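Local coordinates for protein alanine racemase (Acinetobacter baumannii, PDB 4QHR) that belongs to the alanine racemase family, pairing an N-terminal TIM-barrel domain with a C-terminal domain built mainly of beta strands, and forms a two-chain assembly, at residues M1-V6 / T237-A242; V75-G80 / Q93-V98; L126-N131 / E171-Q176; M158-A163 / S194-K199; I266-I271 / M304-V309. All coordinates share one frame; numbering follows the deposited sequence.

How the contacts relate
Contacts 1 and 5 lie in the mixed sheet of the C-terminal domain, their centres about 10 Å apart, strand 234-246 of contact 1 running beside strand 264-269 of contact 5. Contacts 2, 3 and 4 belong to the N-terminal barrel, on the opposite side of the chain's centre; contact 1 is about 46 Å from contact 3, centre to centre. Contacts 3 and 4 are about 12 Å apart and touch through Q173, their segments alternating along the chain. Contact 2, the earliest of the three, stands about 21 Å from contact 4. Contact 1 spans all three barrel contacts and closes before contact 5 opens. Strand 4-8 also pairs in parallel with strand 352-355, so both chain ends lie in this sheet.

Contact 1: M1-V6 / T237-A242; sequences MRQATV and TAEIIA
T5 and T237 form a hydrogen-bonded antiparallel pair, T5 N giving to T237 O and T237 N to T5 O, where strand 4-6 runs at 158° to strand 237-242. Toward the N terminus of segment 1-6 the strands are joined by CA-H...O contacts, A4 CA to T237 O and A238 CA to Q3 O, the latter at 3.3 Å; Q3 O also accepts from S270 OG. The two threonine side chains lie side by side on one face and point the same way. Their hydroxyls, OG1 to OG1, are 4.1 Å apart, and a water bridges them, 2.9 Å from T5 OG1 and from T237 OG1. Further along, Q3 and E239 run alongside each other. The extended E239 lays its carboxylate against the methylenes of Q3, CD to CG 3.5 Å. Because the Q3 chain bends at chi2 (-61°), its amide turns back and NE2 donates to M1 O at 2.9 Å, above that carbonyl plane. M1 N is hydrogen-bonded to E86 OE2 of the second subunit. Beyond E239, I241 and A242 both face I268, a classic beta bulge, within the mixed sheet of the C-terminal domain that strand 4-8 joins, running parallel to strand 352-355.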
# COMPACT_ATOMS: atom_id res chain seq x y z
N MET A 1 -18.60 1.17 13.59
CA MET A 1 -17.67 1.54 12.49
C MET A 1 -16.97 0.26 12.02
O MET A 1 -16.76 -0.67 12.79
CB MET A 1 -16.62 2.55 12.93
CG MET A 1 -15.64 2.01 13.93
SD MET A 1 -14.55 3.19 14.78
CE MET A 1 -13.25 3.39 13.54
N ARG A 2 -16.62 0.28 10.74
CA ARG A 2 -15.75 -0.74 10.15
C ARG A 2 -14.48 -0.87 10.95
O ARG A 2 -13.86 0.13 11.33
CB ARG A 2 -15.39 -0.36 8.67
CG ARG A 2 -14.65 -1.48 7.93
CD ARG A 2 -14.47 -1.08 6.51
NE ARG A 2 -13.73 -2.01 5.65
CZ ARG A 2 -12.43 -1.93 5.40
NH1 ARG A 2 -11.66 -1.03 6.05
NH2 ARG A 2 -11.86 -2.79 4.56
N GLN A 3 -14.11 -2.10 11.24
CA GLN A 3 -12.92 -2.45 12.03
C GLN A 3 -11.80 -2.97 11.13
O GLN A 3 -11.89 -4.03 10.55
CB GLN A 3 -13.29 -3.48 13.08
CG GLN A 3 -14.35 -2.96 14.01
CD GLN A 3 -13.91 -1.72 14.79
OE1 GLN A 3 -12.79 -1.62 15.23
NE2 GLN A 3 -14.80 -0.79 14.93
N ALA A 4 -10.76 -2.16 11.03
CA ALA A 4 -9.49 -2.47 10.37
C ALA A 4 -8.48 -1.66 11.14
O ALA A 4 -8.54 -0.44 11.17
CB ALA A 4 -9.53 -2.03 8.90
N THR A 5 -7.56 -2.35 11.80
CA THR A 5 -6.66 -1.76 12.80
C THR A 5 -5.20 -2.25 12.71
O THR A 5 -4.91 -3.40 12.47
CB THR A 5 -7.21 -2.10 14.17
OG1 THR A 5 -8.61 -1.81 14.20
CG2 THR A 5 -6.56 -1.27 15.27
N VAL A 6 -4.29 -1.32 12.92
CA VAL A 6 -2.84 -1.55 12.91
C VAL A 6 -2.36 -1.18 14.31
O VAL A 6 -2.46 -0.00 14.70
CB VAL A 6 -2.14 -0.68 11.88
CG1 VAL A 6 -0.62 -0.70 12.06
CG2 VAL A 6 -2.51 -1.10 10.44
N THR A 237 -5.20 -6.22 12.14
CA THR A 237 -6.50 -6.89 12.33
C THR A 237 -7.70 -6.31 11.57
O THR A 237 -7.69 -5.19 11.10
CB THR A 237 -6.88 -7.00 13.83
OG1 THR A 237 -7.33 -5.73 14.34
CG2 THR A 237 -5.69 -7.55 14.64
N ALA A 238 -8.74 -7.14 11.44
CA ALA A 238 -10.04 -6.72 10.95
C ALA A 238 -11.11 -7.64 11.63
O ALA A 238 -10.80 -8.37 12.56
CB ALA A 238 -10.10 -6.75 9.42
N GLU A 239 -12.35 -7.56 11.21
CA GLU A 239 -13.42 -8.35 11.81
C GLU A 239 -14.29 -9.01 10.77
O GLU A 239 -14.39 -8.59 9.59
CB GLU A 239 -14.31 -7.45 12.74
CG GLU A 239 -13.67 -7.21 14.11
CD GLU A 239 -14.55 -6.34 14.98
OE1 GLU A 239 -15.75 -6.14 14.62
OE2 GLU A 239 -14.04 -5.87 16.00
N ILE A 240 -14.92 -10.08 11.22
CA ILE A 240 -15.95 -10.75 10.42
C ILE A 240 -17.22 -9.91 10.29
O ILE A 240 -17.80 -9.51 11.28
CB ILE A 240 -16.26 -12.14 10.96
CG1 ILE A 240 -15.04 -13.01 10.68
CG2 ILE A 240 -17.51 -12.69 10.26
CD1 ILE A 240 -15.07 -14.41 11.29
N ILE A 241 -17.64 -9.66 9.06
CA ILE A 241 -18.80 -8.81 8.76
C ILE A 241 -19.99 -9.56 8.17
O ILE A 241 -21.09 -8.99 8.09
CB ILE A 241 -18.40 -7.62 7.87
CG1 ILE A 241 -17.83 -8.04 6.51
CG2 ILE A 241 -17.36 -6.77 8.60
CD1 ILE A 241 -17.71 -6.91 5.49
N ALA A 242 -19.77 -10.80 7.73
CA ALA A 242 -20.82 -11.65 7.18
C ALA A 242 -20.46 -13.13 7.28
O ALA A 242 -19.29 -13.49 7.17
CB ALA A 242 -21.13 -11.31 5.73
O HOH W 1 -9.74 -4.41 13.58

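Contact 2: V75-G80 / Q93-V98; sequences VTLIEG and QKFECV
V75, L77 and F95 make the close-packed face of this contact. V75 lies alongside the F95 ring, its CB 3.6 Å from CD1, while L77 slants across the same residue, CD2 to F95 CD2 4.0 Å. Q93 CB covers one face of the ring, over its centre; L60 and R67 of helix 60-68 pack on F95. V98 presses its branched carbon on the turn after strand 75-77, CB 3.3 Å from L77 O, with both methyls against I78 O. L77 O accepts from opposite faces of its plane: G80 N closes the type I turn from L77 to G80, V98 N joins the strands. Strands 75-77 and 95-99 are parallel barrel neighbours linked by helix 87-92, a beta-alpha-beta unit, and bonded by E96 N to V75 O and L77 N to E96 O. The opposite face is looser and watered. T76 OG1 stands 4.1 Å from E96 OE1, and a water spans them, its bond to the carboxylate weak; W123 NE1 and K121 NZ also hold that carboxylate. At the N-terminal end of the two strands a second water joins V75 N to K94 O, 2.7 Å from the latter, and K94 extends its side chain into solvent.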
# COMPACT_ATOMS: atom_id res chain seq x y z
N VAL A 75 20.73 12.20 13.50
CA VAL A 75 19.95 11.64 12.38
C VAL A 75 20.93 11.55 11.24
O VAL A 75 21.68 12.49 11.03
CB VAL A 75 18.75 12.51 11.98
CG1 VAL A 75 18.13 12.02 10.67
CG2 VAL A 75 17.67 12.43 13.03
N THR A 76 20.94 10.43 10.53
CA THR A 76 21.77 10.27 9.34
C THR A 76 20.88 10.25 8.10
O THR A 76 19.92 9.45 8.03
CB THR A 76 22.64 9.03 9.43
OG1 THR A 76 23.54 9.20 10.53
CG2 THR A 76 23.47 8.89 8.18
N LEU A 77 21.16 11.14 7.14
CA LEU A 77 20.46 11.11 5.85
C LEU A 77 21.20 10.08 5.00
O LEU A 77 22.29 10.35 4.46
CB LEU A 77 20.44 12.46 5.14
CG LEU A 77 19.96 13.63 6.05
CD1 LEU A 77 20.06 14.98 5.35
CD2 LEU A 77 18.55 13.38 6.59
N ILE A 78 20.60 8.90 4.87
CA ILE A 78 21.37 7.75 4.33
C ILE A 78 21.63 7.80 2.83
O ILE A 78 22.38 7.00 2.32
CB ILE A 78 20.67 6.42 4.75
CG1 ILE A 78 21.64 5.24 4.96
CG2 ILE A 78 19.60 6.04 3.75
CD1 ILE A 78 22.57 5.41 6.15
N GLU A 79 20.97 8.71 2.10
CA GLU A 79 21.23 8.94 0.70
C GLU A 79 21.77 10.31 0.49
O GLU A 79 21.90 10.74 -0.64
CB GLU A 79 19.94 8.82 -0.09
CG GLU A 79 19.24 7.49 0.03
CD GLU A 79 18.01 7.38 -0.92
OE1 GLU A 79 17.86 8.19 -1.89
OE2 GLU A 79 17.16 6.46 -0.70
N GLY A 80 22.07 11.02 1.60
CA GLY A 80 22.55 12.41 1.51
C GLY A 80 21.49 13.38 1.03
O GLY A 80 20.30 13.10 1.12
N GLN A 93 19.76 21.50 11.63
CA GLN A 93 19.12 20.45 12.37
C GLN A 93 20.07 19.36 12.89
O GLN A 93 19.61 18.40 13.52
CB GLN A 93 18.08 19.80 11.48
CG GLN A 93 16.95 20.71 11.01
CD GLN A 93 16.04 21.09 12.15
OE1 GLN A 93 16.07 20.47 13.20
NE2 GLN A 93 15.23 22.11 11.95
N LYS A 94 21.36 19.50 12.61
CA LYS A 94 22.35 18.47 12.96
C LYS A 94 22.08 17.07 12.35
O LYS A 94 22.08 16.04 13.05
CB LYS A 94 22.51 18.36 14.45
CG LYS A 94 23.09 19.62 15.07
CD LYS A 94 23.26 19.43 16.57
CE LYS A 94 24.02 20.60 17.18
NZ LYS A 94 23.40 20.94 18.51
N PHE A 95 21.88 17.05 11.04
CA PHE A 95 21.71 15.82 10.28
C PHE A 95 23.03 15.50 9.58
O PHE A 95 23.52 16.28 8.75
CB PHE A 95 20.64 16.00 9.20
CG PHE A 95 19.25 16.23 9.69
CD1 PHE A 95 18.87 15.95 10.96
CD2 PHE A 95 18.31 16.68 8.82
CE1 PHE A 95 17.59 16.16 11.37
CE2 PHE A 95 17.00 16.89 9.22
CZ PHE A 95 16.65 16.62 10.50
N GLU A 96 23.64 14.36 9.87
CA GLU A 96 24.84 13.98 9.19
C GLU A 96 24.44 13.44 7.82
O GLU A 96 23.43 12.76 7.70
CB GLU A 96 25.59 12.92 9.97
CG GLU A 96 26.09 13.45 11.31
CD GLU A 96 26.93 12.48 12.06
OE1 GLU A 96 26.84 11.26 11.78
OE2 GLU A 96 27.73 12.96 12.89
N CYS A 97 25.26 13.73 6.82
CA CYS A 97 24.97 13.36 5.46
C CYS A 97 25.85 12.26 4.96
O CYS A 97 27.06 12.32 5.12
CB CYS A 97 25.15 14.55 4.52
SG CYS A 97 23.99 15.86 4.85
N VAL A 98 25.21 11.28 4.33
CA VAL A 98 25.90 10.42 3.42
C VAL A 98 26.25 11.22 2.17
O VAL A 98 25.45 12.03 1.70
CB VAL A 98 25.04 9.21 3.01
CG1 VAL A 98 25.43 8.69 1.65
CG2 VAL A 98 25.21 8.11 4.04
O HOH W 2 23.31 13.69 13.40
O HOH W 3 24.06 10.82 12.79

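Contact 3: L126-N131 / E171-Q176; sequences LNSGMN and EQQKQQ
S128 has the largest surface buried by the contact, and three glutamines of helix 168-184 gather round it. Q173 reaches its hydroxyl: NE2 donates to S128 OG at 2.8 Å, nearly straight at 168°, with OG lying in the amide plane. The serine takes its OG between the backbone N and the carbonyl carbon (chi1 55°), which turns the oxygen to the helix. The same amide is held at its other positions, since Q173 NE2 also gives to H159 O and OE1 accepts from A161 N, so its orientation is fixed and every polar atom of the group has a partner. Q176, second in buried surface, works through its methylenes: CG packs 3.7 Å from S128 CB and 4.1 Å from L126 CD2, the leucine branch slanting across it. The solvent-exposed Q172 adds a second hydrogen bond, NE2 giving to S128 O at 3.1 Å, bent to 144°, the acceptor S128 O lying close to the amide plane of Q172.

N127 ties the loop to itself. Its OD1 accepts from G129 N and N131 N on opposite faces of the carboxamide, each at 3.0 Å, the first bond forming an Asx turn, and its ND2 gives to N131 OD1 at 3.1 Å.

The loop 126-131 leaves the end of barrel strand 122-125 and packs against helix 168-184. L126 still bonds through its backbone to A157 of strand 154-157, N127 does so to F135, and M158, in the loop after strand 154-157, packs on S128.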
# COMPACT_ATOMS: atom_id res chain seq x y z
N LEU A 126 30.53 3.62 -0.15
CA LEU A 126 31.21 2.79 -1.12
C LEU A 126 30.22 2.01 -1.96
O LEU A 126 29.29 1.36 -1.44
CB LEU A 126 32.06 1.77 -0.38
CG LEU A 126 32.87 0.71 -1.15
CD1 LEU A 126 33.97 1.36 -1.98
CD2 LEU A 126 33.44 -0.32 -0.20
N ASN A 127 30.45 2.04 -3.25
CA ASN A 127 29.82 1.08 -4.17
C ASN A 127 30.85 -0.01 -4.37
O ASN A 127 31.87 0.19 -5.08
CB ASN A 127 29.50 1.76 -5.49
CG ASN A 127 29.10 0.78 -6.58
OD1 ASN A 127 28.85 -0.43 -6.37
ND2 ASN A 127 29.00 1.31 -7.76
N SER A 128 30.60 -1.15 -3.76
CA SER A 128 31.53 -2.28 -3.81
C SER A 128 31.02 -3.39 -4.71
O SER A 128 31.57 -4.50 -4.68
CB SER A 128 31.72 -2.84 -2.39
OG SER A 128 30.50 -3.19 -1.76
N GLY A 129 29.96 -3.11 -5.49
CA GLY A 129 29.31 -4.16 -6.31
C GLY A 129 27.80 -4.06 -6.48
O GLY A 129 27.27 -4.57 -7.44
N MET A 130 27.08 -3.40 -5.58
CA MET A 130 25.65 -3.32 -5.77
C MET A 130 25.32 -2.47 -7.02
O MET A 130 24.33 -2.72 -7.70
CB MET A 130 24.98 -2.75 -4.53
CG MET A 130 23.46 -2.88 -4.55
SD MET A 130 22.82 -3.22 -2.90
CE MET A 130 22.89 -1.60 -2.15
N ASN A 131 26.17 -1.49 -7.30
CA ASN A 131 25.97 -0.54 -8.40
C ASN A 131 24.73 0.39 -8.25
O ASN A 131 24.28 1.04 -9.25
CB ASN A 131 26.06 -1.25 -9.77
CG ASN A 131 27.52 -1.48 -10.20
OD1 ASN A 131 28.32 -0.53 -10.21
ND2 ASN A 131 27.86 -2.72 -10.57
N GLU A 171 31.44 -12.07 -0.11
CA GLU A 171 32.92 -12.04 0.11
C GLU A 171 33.58 -10.93 -0.69
O GLU A 171 34.44 -10.20 -0.15
CB GLU A 171 33.60 -13.38 -0.19
CG GLU A 171 33.51 -14.40 0.92
CD GLU A 171 34.14 -13.95 2.23
OE1 GLU A 171 35.18 -13.25 2.19
OE2 GLU A 171 33.61 -14.29 3.30
N GLN A 172 33.22 -10.76 -1.95
CA GLN A 172 33.78 -9.68 -2.74
C GLN A 172 33.56 -8.31 -2.02
O GLN A 172 34.46 -7.48 -1.94
CB GLN A 172 33.16 -9.64 -4.14
CG GLN A 172 33.66 -8.48 -5.01
CD GLN A 172 32.80 -8.23 -6.26
OE1 GLN A 172 32.62 -9.11 -7.09
NE2 GLN A 172 32.27 -7.00 -6.39
N GLN A 173 32.36 -8.11 -1.51
CA GLN A 173 32.02 -6.90 -0.78
C GLN A 173 32.77 -6.80 0.56
O GLN A 173 33.20 -5.70 0.91
CB GLN A 173 30.51 -6.80 -0.55
CG GLN A 173 29.71 -6.37 -1.77
CD GLN A 173 28.32 -5.90 -1.36
OE1 GLN A 173 27.39 -6.70 -1.18
NE2 GLN A 173 28.19 -4.59 -1.16
N LYS A 174 32.92 -7.90 1.31
CA LYS A 174 33.63 -7.82 2.60
C LYS A 174 35.07 -7.37 2.33
O LYS A 174 35.54 -6.40 2.94
CB LYS A 174 33.59 -9.13 3.39
N GLN A 175 35.74 -8.05 1.39
CA GLN A 175 37.15 -7.78 1.04
C GLN A 175 37.36 -6.38 0.46
O GLN A 175 38.34 -5.70 0.79
CB GLN A 175 37.71 -8.89 0.10
CG GLN A 175 38.45 -10.07 0.74
CD GLN A 175 37.86 -10.61 2.05
OE1 GLN A 175 38.56 -10.72 3.06
NE2 GLN A 175 36.58 -10.96 2.04
N GLN A 176 36.44 -5.93 -0.38
CA GLN A 176 36.51 -4.56 -0.87
C GLN A 176 36.43 -3.55 0.32
O GLN A 176 37.25 -2.62 0.43
CB GLN A 176 35.41 -4.35 -1.90
CG GLN A 176 35.41 -2.99 -2.55
CD GLN A 176 35.06 -3.05 -4.02
OE1 GLN A 176 34.72 -4.11 -4.55
NE2 GLN A 176 35.13 -1.91 -4.69

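Contact 4: M158-A163 / S194-K199; sequences MHFANA and SAAIFK
A163 O takes the ammonium of K199, NZ to O 2.9 Å, the donor arriving tilted 31° from the carbonyl plane. The lysine chain bends at chi3 (68°) and curls round this oxygen, so that its CD lies 3.5 Å and its CE 3.6 Å from A163 O as well. D166 is a second partner of the ammonium, though that ion pair is long and weak.

Beside this bond the contact is apolar. A163 CB meets A195 CB at 3.7 Å, and A195 CB also lies 3.7 Å from the A163 carbonyl carbon; this is where the two backbones come nearest. Methyl against methyl, at this pair, lets the loop settle on the helix surface with no long side chain between them. One residue on, A196 CB approaches the F160 ring obliquely, 4.3 Å from CD2. M158 CE covers one face of that ring, 3.6 Å above the plane and offset toward the rim, and the W200 ring meets it with planes at about 55°. The phenyl is thus packed by a methionine, an alanine and a tryptophan, which would limit its rotation.

At its first residue the helix reaches the modified residue LLP at position 34: S194 OG bonds its OP3 and is also held by M213 N, while N193 OD1 accepts from A196 N. Loop 158-163 follows barrel strand 154-157, with M158 bonded through its backbone to S190 of strand 188-190; helix 194-199 packs on its other flank, through I197 and F198, against helix 10-23.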
# COMPACT_ATOMS: atom_id res chain seq x y z
N MET A 158 29.26 1.09 3.85
CA MET A 158 28.80 0.21 2.79
C MET A 158 27.49 -0.49 3.18
O MET A 158 27.15 -0.60 4.37
CB MET A 158 29.84 -0.82 2.54
CG MET A 158 29.69 -1.55 1.22
SD MET A 158 30.81 -2.93 1.24
CE MET A 158 30.26 -3.95 2.63
N HIS A 159 26.75 -0.95 2.16
CA HIS A 159 25.58 -1.77 2.34
C HIS A 159 25.80 -3.06 1.54
O HIS A 159 26.25 -3.04 0.40
CB HIS A 159 24.34 -1.00 1.91
CG HIS A 159 23.05 -1.56 2.44
ND1 HIS A 159 22.83 -1.83 3.79
CD2 HIS A 159 21.89 -1.90 1.81
CE1 HIS A 159 21.61 -2.30 3.96
NE2 HIS A 159 21.02 -2.35 2.77
N PHE A 160 25.48 -4.18 2.16
CA PHE A 160 25.57 -5.50 1.52
C PHE A 160 24.42 -5.71 0.59
O PHE A 160 23.28 -5.35 0.92
CB PHE A 160 25.57 -6.59 2.57
CG PHE A 160 26.92 -6.81 3.15
CD1 PHE A 160 27.91 -7.38 2.37
CD2 PHE A 160 27.23 -6.41 4.44
CE1 PHE A 160 29.19 -7.57 2.87
CE2 PHE A 160 28.51 -6.60 4.95
CZ PHE A 160 29.49 -7.18 4.16
N ALA A 161 24.70 -6.28 -0.57
CA ALA A 161 23.63 -6.57 -1.51
C ALA A 161 22.81 -7.84 -1.18
O ALA A 161 21.62 -7.91 -1.45
CB ALA A 161 24.24 -6.68 -2.91
N ASN A 162 23.46 -8.86 -0.63
CA ASN A 162 22.89 -10.21 -0.48
C ASN A 162 23.25 -10.80 0.87
O ASN A 162 23.48 -12.02 0.98
CB ASN A 162 23.45 -11.14 -1.57
CG ASN A 162 23.17 -10.65 -2.97
OD1 ASN A 162 24.08 -10.30 -3.72
ND2 ASN A 162 21.92 -10.58 -3.30
N ALA A 163 23.27 -9.96 1.92
CA ALA A 163 23.58 -10.48 3.27
C ALA A 163 22.53 -11.48 3.76
O ALA A 163 22.84 -12.35 4.59
CB ALA A 163 23.74 -9.35 4.26
N SER A 194 20.50 -5.65 9.26
CA SER A 194 20.02 -6.63 10.19
C SER A 194 20.67 -7.99 9.92
O SER A 194 21.10 -8.65 10.84
CB SER A 194 18.49 -6.78 10.08
OG SER A 194 17.83 -5.57 10.40
N ALA A 195 20.72 -8.36 8.65
CA ALA A 195 21.26 -9.69 8.30
C ALA A 195 22.72 -9.84 8.75
O ALA A 195 23.13 -10.90 9.34
CB ALA A 195 21.10 -9.91 6.80
N ALA A 196 23.52 -8.82 8.45
CA ALA A 196 24.93 -8.79 8.84
C ALA A 196 25.13 -8.73 10.36
O ALA A 196 26.10 -9.31 10.87
CB ALA A 196 25.64 -7.64 8.19
N ILE A 197 24.23 -8.04 11.09
CA ILE A 197 24.27 -8.09 12.57
C ILE A 197 24.19 -9.55 13.06
O ILE A 197 24.92 -9.95 14.00
CB ILE A 197 23.20 -7.14 13.21
CG1 ILE A 197 23.57 -5.68 12.92
CG2 ILE A 197 23.10 -7.37 14.72
CD1 ILE A 197 22.48 -4.68 13.16
N PHE A 198 23.33 -10.37 12.45
CA PHE A 198 23.21 -11.76 12.86
C PHE A 198 24.41 -12.60 12.38
O PHE A 198 24.92 -13.44 13.13
CB PHE A 198 21.90 -12.40 12.34
CG PHE A 198 20.71 -12.06 13.15
CD1 PHE A 198 20.46 -12.71 14.33
CD2 PHE A 198 19.82 -11.10 12.75
CE1 PHE A 198 19.35 -12.41 15.11
CE2 PHE A 198 18.71 -10.81 13.48
CZ PHE A 198 18.48 -11.45 14.68
N LYS A 199 24.88 -12.32 11.17
CA LYS A 199 25.91 -13.17 10.58
C LYS A 199 27.36 -12.80 10.81
O LYS A 199 28.16 -13.69 10.92
CB LYS A 199 25.68 -13.29 9.13
CG LYS A 199 24.45 -14.16 8.87
CD LYS A 199 23.98 -14.03 7.44
CE LYS A 199 24.96 -14.63 6.46
NZ LYS A 199 24.34 -14.81 5.13

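Contact 5: I266-I271 / M304-V309; sequences IAIVSI and MIAIDV
The flat groups that meet here are peptides: A267 N donates to I307 O in the carbonyl plane, and I307 N gives back to A267 O. A267, V269, I305 and I307 point to one face of this pair of strands, while I266, I268, A306 and D308 point to the other. Strands 264-269 and 305-308 are antiparallel neighbours in the mixed sheet of the C-terminal domain. V269 and I305 likewise bond in both directions, and CA-H...O contacts such as I268 CA to I305 O fill the steps between.

On the first face V269 is central. Its CB lies 3.7 Å from I305 CG1, and its CG2 3.6 Å from I307 CD1, the V269 and I307 side chains crossing at about a right angle. Both isoleucines place CG1 between backbone N and carbonyl carbon (chi1 69° and 62°), the crowded position, which brings that branch over the partner strand. A267 CB touches I307 CG1 at 3.8 Å and V309 CG1 at 3.9 Å. I271 lies alongside I305, its CG2 3.8 Å from CD1, after the chain has turned through an inverse gamma turn centred on S270. V287 and I289 of strand 286-289 add to this apolar layer at I307.

On the other face A306 CB touches two isoleucines on the same side, 3.8 Å from I268 CD1 and 4.1 Å from I266 CG2, with V297 of strand 292-297 packing on A306. D308 OD1 is hydrogen-bonded to T310 OG1. R132 of the second subunit packs on both I268 and M304, whose SD lies 3.7 Å from I268 CG2.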
# COMPACT_ATOMS: atom_id res chain seq x y z
N ILE A 266 -18.27 -19.87 5.25
CA ILE A 266 -17.42 -18.80 4.74
C ILE A 266 -17.68 -17.62 5.62
O ILE A 266 -18.81 -17.39 5.99
CB ILE A 266 -17.88 -18.39 3.32
CG1 ILE A 266 -17.66 -19.57 2.37
CG2 ILE A 266 -17.11 -17.18 2.82
CD1 ILE A 266 -16.27 -20.17 2.41
N ALA A 267 -16.63 -16.89 5.96
CA ALA A 267 -16.85 -15.58 6.59
C ALA A 267 -16.25 -14.48 5.68
O ALA A 267 -15.23 -14.69 5.03
CB ALA A 267 -16.21 -15.54 7.94
N ILE A 268 -16.91 -13.33 5.67
CA ILE A 268 -16.38 -12.17 5.01
C ILE A 268 -15.74 -11.28 6.08
O ILE A 268 -16.31 -11.03 7.16
CB ILE A 268 -17.43 -11.42 4.18
CG1 ILE A 268 -18.15 -12.37 3.22
CG2 ILE A 268 -16.77 -10.26 3.43
CD1 ILE A 268 -17.24 -13.14 2.27
N VAL A 269 -14.54 -10.79 5.75
CA VAL A 269 -13.75 -10.01 6.67
C VAL A 269 -13.57 -8.59 6.11
O VAL A 269 -13.40 -8.42 4.90
CB VAL A 269 -12.37 -10.64 6.85
CG1 VAL A 269 -11.49 -9.78 7.72
CG2 VAL A 269 -12.52 -12.03 7.48
N SER A 270 -13.55 -7.60 7.00
CA SER A 270 -13.46 -6.24 6.61
C SER A 270 -12.00 -5.78 6.40
O SER A 270 -11.53 -4.86 7.05
CB SER A 270 -14.13 -5.32 7.64
OG SER A 270 -13.56 -5.46 8.95
N ILE A 271 -11.34 -6.40 5.44
CA ILE A 271 -10.05 -5.89 4.96
C ILE A 271 -9.90 -6.24 3.50
O ILE A 271 -10.46 -7.26 3.07
CB ILE A 271 -8.91 -6.50 5.76
CG1 ILE A 271 -7.76 -5.52 5.83
CG2 ILE A 271 -8.42 -7.84 5.17
CD1 ILE A 271 -8.03 -4.36 6.77
N MET A 304 -12.75 -6.22 1.04
CA MET A 304 -13.19 -7.45 1.69
C MET A 304 -12.38 -8.66 1.25
O MET A 304 -11.88 -8.68 0.12
CB MET A 304 -14.63 -7.72 1.31
CG MET A 304 -15.63 -6.91 2.06
SD MET A 304 -17.31 -7.17 1.43
CE MET A 304 -17.36 -6.17 -0.05
N ILE A 305 -12.27 -9.63 2.16
CA ILE A 305 -11.75 -10.96 1.85
C ILE A 305 -12.71 -12.02 2.37
O ILE A 305 -13.54 -11.76 3.29
CB ILE A 305 -10.28 -11.21 2.38
CG1 ILE A 305 -10.25 -11.29 3.91
CG2 ILE A 305 -9.33 -10.19 1.86
CD1 ILE A 305 -8.89 -11.56 4.55
N ALA A 306 -12.58 -13.24 1.80
CA ALA A 306 -13.35 -14.38 2.27
C ALA A 306 -12.39 -15.43 2.88
O ALA A 306 -11.30 -15.65 2.35
CB ALA A 306 -14.15 -14.98 1.13
N ILE A 307 -12.83 -16.06 3.97
CA ILE A 307 -12.07 -17.08 4.67
C ILE A 307 -12.96 -18.30 4.90
O ILE A 307 -14.19 -18.19 5.07
CB ILE A 307 -11.48 -16.56 5.99
CG1 ILE A 307 -12.56 -16.15 6.93
CG2 ILE A 307 -10.55 -15.33 5.76
CD1 ILE A 307 -11.98 -15.51 8.17
N ASP A 308 -12.32 -19.47 4.86
CA ASP A 308 -12.99 -20.71 5.18
C ASP A 308 -12.96 -20.89 6.69
O ASP A 308 -11.90 -21.10 7.26
CB ASP A 308 -12.28 -21.87 4.48
CG ASP A 308 -12.84 -23.22 4.84
OD1 ASP A 308 -13.87 -23.28 5.51
OD2 ASP A 308 -12.22 -24.22 4.40
N VAL A 309 -14.15 -20.83 7.30
CA VAL A 309 -14.29 -20.96 8.74
C VAL A 309 -14.98 -22.26 9.12
O VAL A 309 -15.39 -22.42 10.26
CB VAL A 309 -15.03 -19.78 9.38
CG1 VAL A 309 -14.14 -18.54 9.31
CG2 VAL A 309 -16.40 -19.52 8.75